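Local coordinates for protein hydrogenase (NiFe) small subunit HydA (Allochromatium vinosum, PDB 3MYR) that probably catalyses the oxidation of dihydrogen with an electron acceptor, as the iron-sulfur small subunit of a [NiFe] hydrogenase heterodimer that carries electrons along its clusters, at residues 22-27 with 153-158; 41-46 with 86-91; 131-136 with 141-146. All blocks are in the same frame, centred on the assembly; numbering follows the deposited sequence.

Contact 1 (22-27 with 153-158); sequences TRAHAP and VITGVI
A chi1 of 52° swings OG1 of T155 in between its own backbone N and carbonyl carbon and puts the methyl CG2 on the backbone-N side, which turns both branches to A24 and P27 in the loop after helix 16-23. The methyl does the closest touching. CG2 of T155 comes to 3.3 Å from CB of A24, closer than two methyls normally pack, and the same methyl lies 3.6 Å from the carbonyl O of P27. Lower on the side chain, CB of T155 is 3.7 Å from CD of the proline ring; the two side chains run past each other in opposite senses rather than meeting end on. The peptide bond between A26 and P27 is cis, and it lies in the bend where A26 O and the P27 ring both face T155. A water closes the polar side of the contact, donating to O of A26 at 2.8 Å and accepting from OG1 of T155 at 3.1 Å. O of P151, one turn earlier in the helix, competes weakly for the same hydroxyl proton. A valine in place of T155 would probably cost the water its bond from OG1, and with it the hydroxyl link between A26 O and the helix. The loop joins helix 16-23, which carries the cluster ligand C17, to helix 29-36 in the flavodoxin-like part of the subunit. L32 of helix 29-36 touches both P27 and T155, P151 and M152 of helix 151-164 pack on A24, and V153 and V157 of that same helix rest on F179 of helix 177-180.

Contact 2 (41-46 with 86-91); sequences YHHTLQ and STVAGH
The hydroxyl O of Y41 has two hydrogen-bond partners: NE2 of H43 donates to OH of Y41 at 2.7 Å, with an N-H...O angle of 142°, and E54 of helix 50-63 makes the second bond. The phenol oxygen lies near the plane of the imidazole; the bond from NE2 helps to fix how the H43 ring is turned, while E54 holds the phenol. What the ring offers to the other segment is its edge. CG1 of V88 comes to 3.9 Å from CE1 of H43, and CG2 of V88 to 4.0 Å from the same carbon, so both methyls of the valine meet one corner of the imidazole. With CG1 anti to the backbone N (chi1 178°), V88 also brings that methyl to 4.2 Å from OH of Y41. The segment 41-46 leaves strand 38-41, which pairs parallel with strand 5-10 in the mostly parallel sheet of the flavodoxin-like fold. It curls back on itself: OE1 of Q46 accepts from N of H42 at 3.0 Å, and ND1 of H42 accepts in its ring plane from N of T44. The H42 ring also stacks on W8. Across from it, V88 opens a type I' turn of a small beta hairpin, in which N of V88 donates to O of H91 at 2.8 Å and A89 and G90 fill the two corners with positive phi. The large subunit reaches both pieces: its D8 accepts from N of A89, its T11 and R12 bond O of Q46, and its P9 packs on H43.

Contact 3 (131-136 with 141-146); sequences SVMDLV and VINVPG
Apolar contact is carried by V141, whose two methyls meet V132 in helix 132-135 and V136 just after it. CG1 of V132 lies 4.0 Å from CG1 of V141, the two side chains crossing at a slant, and CG1 of V136 is 4.3 Å from CG2 of V141. This sets the short helix against strand 141-144, which pairs parallel with strand 106-110 in the sheet; V132 also rests on V107 and A109 of that neighbour. Sulfur meets amide next: SD of M133 lies 3.5 Å from ND2 of N143, the two side chains crossing at about a right angle. M133 gets there by a chi1 of 69°, which tucks CG between the backbone N and the carbonyl carbon, and by a bend at chi3. Hydrogen bonding across the gap goes through a water, which accepts from N of M133 at 2.9 Å and lies 2.7 Å from OD1 of N143, to which it can donate. S131 is the helix N-cap, its OG taking a weak bond from N of D134. The N-H of M133, in the first turn, is satisfied by the water. N143, in the strand that runs on to the cluster-touching G146, probably keeps one amide orientation, its ND2 bonded to O of Y173 and its OD1 facing the water.

Overall arrangement
All three contacts lie in the flavodoxin-like part of the chain, around its central, mostly parallel sheet. Contact 1 closes the longest loop, and contacts 2 and 3 are nested inside it, one after the other. Contact 1 is about 23 Å from contact 2 between centres, and contact 3 lies about 19 Å from each. Contacts 1 and 3 touch: strand 141-144 leads on to helix 151-164, and CG1 of V153 packs 3.7 Å from CG1 of V144. Contact 1 packs a loop on a flanking helix, contact 2 joins a loop to a hairpin at the large subunit, away from the cluster ligands, and contact 3 sets a helix on a sheet strand and reaches a [4Fe-4S] cluster through G146.

Contact 1 (22-27 with 153-158)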
loop_
_atom_site.group_PDB
_atom_site.type_symbol
_atom_site.label_atom_id
_atom_site.label_comp_id
_atom_site.label_asym_id
_atom_site.label_seq_id
_atom_site.Cartn_x
_atom_site.Cartn_y
_atom_site.Cartn_z
ATOM N N THR A 22 6.627 -6.619 -8.266
ATOM C CA THR A 22 5.647 -7.756 -8.378
ATOM C C THR A 22 4.755 -7.638 -9.602
ATOM O O THR A 22 4.183 -8.634 -10.033
ATOM C CB THR A 22 4.668 -7.898 -7.148
ATOM O OG1 THR A 22 3.686 -6.854 -7.232
ATOM C CG2 THR A 22 5.405 -7.810 -5.817
ATOM N N ARG A 23 4.679 -6.446 -10.208
ATOM C CA ARG A 23 3.874 -6.340 -11.445
ATOM C C ARG A 23 4.522 -6.913 -12.697
ATOM O O ARG A 23 3.819 -7.147 -13.702
ATOM C CB ARG A 23 3.440 -4.881 -11.755
ATOM C CG ARG A 23 2.654 -4.209 -10.600
ATOM C CD ARG A 23 1.307 -4.905 -10.239
ATOM N NE ARG A 23 0.681 -3.991 -9.265
ATOM C CZ ARG A 23 0.851 -3.978 -7.961
ATOM N NH1 ARG A 23 1.362 -5.040 -7.292
ATOM N NH2 ARG A 23 0.429 -2.893 -7.300
ATOM N N ALA A 24 5.845 -7.054 -12.685
ATOM C CA ALA A 24 6.590 -7.320 -13.911
ATOM C C ALA A 24 6.181 -8.676 -14.491
ATOM O O ALA A 24 6.203 -9.713 -13.770
ATOM C CB ALA A 24 8.136 -7.307 -13.632
ATOM N N HIS A 25 5.935 -8.695 -15.799
ATOM C CA HIS A 25 5.440 -9.908 -16.457
ATOM C C HIS A 25 6.588 -10.786 -16.928
ATOM O O HIS A 25 6.382 -11.959 -17.152
ATOM C CB HIS A 25 4.532 -9.475 -17.628
ATOM C CG HIS A 25 3.852 -10.595 -18.357
ATOM N ND1 HIS A 25 2.760 -11.289 -17.830
ATOM C CD2 HIS A 25 4.046 -11.105 -19.611
ATOM C CE1 HIS A 25 2.367 -12.225 -18.697
ATOM N NE2 HIS A 25 3.119 -12.125 -19.788
ATOM N N ALA A 26 7.800 -10.243 -17.120
ATOM C CA ALA A 26 8.956 -11.095 -17.589
ATOM C C ALA A 26 10.245 -10.414 -17.278
ATOM O O ALA A 26 10.446 -9.300 -17.715
ATOM C CB ALA A 26 8.965 -11.329 -19.114
ATOM N N PRO A 27 11.132 -11.084 -16.545
ATOM C CA PRO A 27 10.879 -12.327 -15.829
ATOM C C PRO A 27 9.993 -12.002 -14.601
ATOM O O PRO A 27 10.066 -10.876 -14.078
ATOM C CB PRO A 27 12.289 -12.750 -15.382
ATOM C CG PRO A 27 13.005 -11.450 -15.208
ATOM C CD PRO A 27 12.495 -10.564 -16.330
ATOM N N VAL A 153 11.142 -2.339 -16.290
ATOM C CA VAL A 153 12.476 -1.706 -16.184
ATOM C C VAL A 153 13.224 -2.276 -15.009
ATOM O O VAL A 153 14.425 -2.565 -15.100
ATOM C CB VAL A 153 12.367 -0.172 -16.100
ATOM C CG1 VAL A 153 13.709 0.455 -15.681
ATOM C CG2 VAL A 153 11.877 0.369 -17.448
ATOM N N ILE A 154 12.561 -2.401 -13.863
ATOM C CA ILE A 154 13.228 -3.031 -12.697
ATOM C C ILE A 154 13.738 -4.436 -13.043
ATOM O O ILE A 154 14.894 -4.722 -12.855
ATOM C CB ILE A 154 12.339 -3.068 -11.479
ATOM C CG1 ILE A 154 11.825 -1.651 -11.198
ATOM C CG2 ILE A 154 13.102 -3.584 -10.214
ATOM C CD1 ILE A 154 10.692 -1.640 -10.141
ATOM N N THR A 155 12.886 -5.314 -13.562
ATOM C CA THR A 155 13.362 -6.664 -13.821
ATOM C C THR A 155 14.288 -6.676 -15.065
ATOM O O THR A 155 15.111 -7.539 -15.182
ATOM C CB THR A 155 12.169 -7.649 -14.039
ATOM O OG1 THR A 155 11.297 -7.104 -15.047
ATOM C CG2 THR A 155 11.331 -7.768 -12.774
ATOM N N GLY A 156 14.073 -5.776 -16.009
ATOM C CA GLY A 156 14.979 -5.569 -17.145
ATOM C C GLY A 156 16.448 -5.304 -16.752
ATOM O O GLY A 156 17.376 -5.881 -17.329
ATOM N N VAL A 157 16.637 -4.442 -15.770
ATOM C CA VAL A 157 17.949 -4.136 -15.259
ATOM C C VAL A 157 18.499 -5.359 -14.568
ATOM O O VAL A 157 19.668 -5.718 -14.756
ATOM C CB VAL A 157 17.863 -2.996 -14.235
ATOM C CG1 VAL A 157 19.241 -2.800 -13.497
ATOM C CG2 VAL A 157 17.574 -1.669 -14.972
ATOM N N ILE A 158 17.681 -6.009 -13.760
ATOM C CA ILE A 158 18.144 -7.195 -13.090
ATOM C C ILE A 158 18.507 -8.286 -14.094
ATOM O O ILE A 158 19.549 -8.910 -13.947
ATOM C CB ILE A 158 17.093 -7.714 -12.076
ATOM C CG1 ILE A 158 16.950 -6.698 -10.941
ATOM C CG2 ILE A 158 17.498 -9.109 -11.536
ATOM C CD1 ILE A 158 15.696 -6.958 -10.044
HETATM O O HOH W 1 12.260 -7.243 -18.039
#

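Contact 2 (41-46 with 86-91)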
loop_
_atom_site.group_PDB
_atom_site.type_symbol
_atom_site.label_atom_id
_atom_site.label_comp_id
_atom_site.label_asym_id
_atom_site.label_seq_id
_atom_site.Cartn_x
_atom_site.Cartn_y
_atom_site.Cartn_z
ATOM N N TYR A 41 16.580 -11.512 1.760
ATOM C CA TYR A 41 15.986 -10.636 2.745
ATOM C C TYR A 41 15.105 -9.622 2.043
ATOM O O TYR A 41 15.535 -8.977 1.067
ATOM C CB TYR A 41 17.111 -9.928 3.481
ATOM C CG TYR A 41 16.696 -9.005 4.580
ATOM C CD1 TYR A 41 16.439 -9.480 5.896
ATOM C CD2 TYR A 41 16.560 -7.639 4.332
ATOM C CE1 TYR A 41 16.128 -8.611 6.888
ATOM C CE2 TYR A 41 16.272 -6.727 5.365
ATOM C CZ TYR A 41 16.066 -7.213 6.623
ATOM O OH TYR A 41 15.762 -6.297 7.612
ATOM N N HIS A 42 13.873 -9.501 2.506
ATOM C CA HIS A 42 12.900 -8.596 1.902
ATOM C C HIS A 42 11.729 -8.549 2.853
ATOM O O HIS A 42 11.056 -9.553 3.023
ATOM C CB HIS A 42 12.391 -9.037 0.557
ATOM C CG HIS A 42 11.616 -7.946 -0.131
ATOM N ND1 HIS A 42 10.655 -7.193 0.533
ATOM C CD2 HIS A 42 11.796 -7.349 -1.339
ATOM C CE1 HIS A 42 10.248 -6.214 -0.265
ATOM N NE2 HIS A 42 10.932 -6.280 -1.400
ATOM N N HIS A 43 11.591 -7.433 3.547
ATOM C CA HIS A 43 10.591 -7.215 4.627
ATOM C C HIS A 43 9.192 -7.532 4.222
ATOM O O HIS A 43 8.409 -7.985 5.056
ATOM C CB HIS A 43 10.516 -5.740 5.090
ATOM C CG HIS A 43 11.579 -5.342 6.061
ATOM N ND1 HIS A 43 11.560 -4.125 6.724
ATOM C CD2 HIS A 43 12.721 -5.971 6.457
ATOM C CE1 HIS A 43 12.643 -4.017 7.484
ATOM N NE2 HIS A 43 13.367 -5.120 7.333
ATOM N N THR A 44 8.845 -7.222 2.984
ATOM C CA THR A 44 7.456 -7.386 2.561
ATOM C C THR A 44 7.039 -8.847 2.516
ATOM O O THR A 44 5.859 -9.163 2.701
ATOM C CB THR A 44 7.178 -6.695 1.196
ATOM O OG1 THR A 44 7.597 -5.335 1.285
ATOM C CG2 THR A 44 5.670 -6.709 0.871
ATOM N N LEU A 45 8.011 -9.721 2.248
ATOM C CA LEU A 45 7.732 -11.129 1.909
ATOM C C LEU A 45 8.254 -12.196 2.887
ATOM O O LEU A 45 7.827 -13.331 2.802
ATOM C CB LEU A 45 8.250 -11.468 0.515
ATOM C CG LEU A 45 7.560 -10.668 -0.619
ATOM C CD1 LEU A 45 8.288 -10.983 -1.904
ATOM C CD2 LEU A 45 6.085 -11.054 -0.771
ATOM N N GLN A 46 9.214 -11.811 3.709
ATOM C CA GLN A 46 9.966 -12.712 4.630
ATOM C C GLN A 46 9.030 -13.543 5.508
ATOM O O GLN A 46 8.123 -12.966 6.110
ATOM C CB GLN A 46 10.851 -11.849 5.528
ATOM C CG GLN A 46 12.085 -12.610 6.046
ATOM C CD GLN A 46 13.144 -12.734 4.976
ATOM O OE1 GLN A 46 13.148 -11.966 4.026
ATOM N NE2 GLN A 46 14.070 -13.694 5.134
ATOM N N SER A 86 14.443 6.859 11.379
ATOM C CA SER A 86 14.055 5.615 10.666
ATOM C C SER A 86 15.022 4.543 11.148
ATOM O O SER A 86 16.238 4.675 10.957
ATOM C CB SER A 86 14.244 5.797 9.159
ATOM O OG SER A 86 13.709 4.684 8.395
ATOM N N THR A 87 14.506 3.510 11.810
ATOM C CA THR A 87 15.387 2.454 12.361
ATOM C C THR A 87 14.710 1.121 12.052
ATOM O O THR A 87 13.474 1.070 11.721
ATOM C CB THR A 87 15.474 2.620 13.931
ATOM O OG1 THR A 87 14.159 2.432 14.442
ATOM C CG2 THR A 87 15.938 4.043 14.315
ATOM N N VAL A 88 15.511 0.058 12.090
ATOM C CA VAL A 88 15.005 -1.319 12.006
ATOM C C VAL A 88 15.727 -2.102 13.077
ATOM O O VAL A 88 16.935 -1.946 13.210
ATOM C CB VAL A 88 15.328 -2.000 10.619
ATOM C CG1 VAL A 88 14.831 -3.446 10.617
ATOM C CG2 VAL A 88 14.654 -1.224 9.455
ATOM N N ALA A 89 15.011 -2.914 13.872
ATOM C CA ALA A 89 15.646 -3.684 14.965
ATOM C C ALA A 89 16.556 -2.772 15.898
ATOM O O ALA A 89 17.646 -3.162 16.288
ATOM C CB ALA A 89 16.482 -4.858 14.376
ATOM N N GLY A 90 16.164 -1.518 16.120
ATOM C CA GLY A 90 16.968 -0.634 16.974
ATOM C C GLY A 90 18.210 -0.022 16.358
ATOM O O GLY A 90 18.973 0.579 17.073
ATOM N N HIS A 91 18.454 -0.210 15.050
ATOM C CA HIS A 91 19.557 0.452 14.344
ATOM C C HIS A 91 19.033 1.449 13.300
ATOM O O HIS A 91 18.032 1.174 12.663
ATOM C CB HIS A 91 20.390 -0.585 13.614
ATOM C CG HIS A 91 21.047 -1.560 14.525
ATOM N ND1 HIS A 91 22.324 -1.373 15.012
ATOM C CD2 HIS A 91 20.617 -2.743 15.029
ATOM C CE1 HIS A 91 22.646 -2.392 15.796
ATOM N NE2 HIS A 91 21.635 -3.243 15.811
#

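Contact 3 (131-136 with 141-146)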
loop_
_atom_site.group_PDB
_atom_site.type_symbol
_atom_site.label_atom_id
_atom_site.label_comp_id
_atom_site.label_asym_id
_atom_site.label_seq_id
_atom_site.Cartn_x
_atom_site.Cartn_y
_atom_site.Cartn_z
ATOM N N SER A 131 20.179 10.387 -0.643
ATOM C CA SER A 131 20.105 9.330 -1.660
ATOM C C SER A 131 21.270 8.364 -1.420
ATOM O O SER A 131 22.235 8.694 -0.708
ATOM C CB SER A 131 20.318 9.955 -3.065
ATOM O OG SER A 131 21.649 10.512 -3.181
ATOM N N VAL A 132 21.193 7.208 -2.049
ATOM C CA VAL A 132 22.253 6.203 -1.983
ATOM C C VAL A 132 23.604 6.694 -2.512
ATOM O O VAL A 132 24.583 6.633 -1.781
ATOM C CB VAL A 132 21.777 4.927 -2.746
ATOM C CG1 VAL A 132 22.936 3.914 -2.888
ATOM C CG2 VAL A 132 20.591 4.365 -2.021
ATOM N N MET A 133 23.625 7.287 -3.723
ATOM C CA MET A 133 24.883 7.726 -4.358
ATOM C C MET A 133 25.592 8.830 -3.551
ATOM O O MET A 133 26.810 8.910 -3.515
ATOM C CB MET A 133 24.604 8.190 -5.797
ATOM C CG MET A 133 23.792 9.490 -5.872
ATOM S SD MET A 133 23.199 9.966 -7.546
ATOM C CE MET A 133 24.660 10.793 -8.185
ATOM N N ASP A 134 24.830 9.666 -2.853
ATOM C CA ASP A 134 25.446 10.634 -1.934
ATOM C C ASP A 134 26.101 9.992 -0.717
ATOM O O ASP A 134 27.103 10.473 -0.210
ATOM C CB ASP A 134 24.430 11.699 -1.467
ATOM C CG ASP A 134 24.106 12.734 -2.587
ATOM O OD1 ASP A 134 24.652 12.640 -3.718
ATOM O OD2 ASP A 134 23.237 13.565 -2.353
ATOM N N LEU A 135 25.551 8.896 -0.258
ATOM C CA LEU A 135 26.083 8.227 0.934
ATOM C C LEU A 135 27.057 7.092 0.673
ATOM O O LEU A 135 27.863 6.717 1.565
ATOM C CB LEU A 135 24.937 7.642 1.707
ATOM C CG LEU A 135 24.112 8.517 2.668
ATOM C CD1 LEU A 135 24.570 9.855 3.254
ATOM C CD2 LEU A 135 22.627 8.173 2.816
ATOM N N VAL A 136 26.964 6.506 -0.514
ATOM C CA VAL A 136 27.701 5.317 -0.795
ATOM C C VAL A 136 28.542 5.632 -2.007
ATOM O O VAL A 136 28.034 5.683 -3.163
ATOM C CB VAL A 136 26.769 4.135 -1.155
ATOM C CG1 VAL A 136 27.667 2.894 -1.534
ATOM C CG2 VAL A 136 25.857 3.809 0.039
ATOM N N VAL A 141 27.012 1.860 -8.154
ATOM C CA VAL A 141 25.608 2.128 -7.827
ATOM C C VAL A 141 24.850 2.312 -9.140
ATOM O O VAL A 141 25.210 3.120 -9.987
ATOM C CB VAL A 141 25.413 3.382 -6.864
ATOM C CG1 VAL A 141 23.845 3.748 -6.736
ATOM C CG2 VAL A 141 25.967 3.090 -5.434
ATOM N N ILE A 142 23.744 1.653 -9.298
ATOM C CA ILE A 142 22.962 1.868 -10.528
ATOM C C ILE A 142 21.668 2.526 -10.084
ATOM O O ILE A 142 20.993 1.976 -9.233
ATOM C CB ILE A 142 22.578 0.529 -11.187
ATOM C CG1 ILE A 142 23.815 -0.231 -11.634
ATOM C CG2 ILE A 142 21.698 0.755 -12.420
ATOM C CD1 ILE A 142 23.352 -1.695 -11.952
ATOM N N ASN A 143 21.303 3.674 -10.640
ATOM C CA ASN A 143 20.044 4.341 -10.271
ATOM C C ASN A 143 18.938 3.955 -11.212
ATOM O O ASN A 143 19.106 4.050 -12.435
ATOM C CB ASN A 143 20.265 5.837 -10.368
ATOM C CG ASN A 143 21.135 6.345 -9.205
ATOM O OD1 ASN A 143 21.083 5.761 -8.126
ATOM N ND2 ASN A 143 21.936 7.363 -9.432
ATOM N N VAL A 144 17.817 3.490 -10.672
ATOM C CA VAL A 144 16.707 3.067 -11.489
ATOM C C VAL A 144 15.494 3.872 -10.970
ATOM O O VAL A 144 14.693 3.373 -10.175
ATOM C CB VAL A 144 16.481 1.502 -11.397
ATOM C CG1 VAL A 144 15.230 1.024 -12.308
ATOM C CG2 VAL A 144 17.766 0.742 -11.852
ATOM N N PRO A 145 15.368 5.137 -11.393
ATOM C CA PRO A 145 14.404 6.072 -10.753
ATOM C C PRO A 145 13.022 5.999 -11.410
ATOM O O PRO A 145 12.829 5.186 -12.352
ATOM C CB PRO A 145 15.019 7.414 -10.987
ATOM C CG PRO A 145 15.799 7.266 -12.249
ATOM C CD PRO A 145 16.390 5.837 -12.168
ATOM N N GLY A 146 12.105 6.867 -11.001
ATOM C CA GLY A 146 10.664 6.665 -11.302
ATOM C C GLY A 146 9.930 6.493 -9.982
ATOM O O GLY A 146 10.514 6.064 -9.016
HETATM O O HOH W 2 21.636 7.019 -5.804
#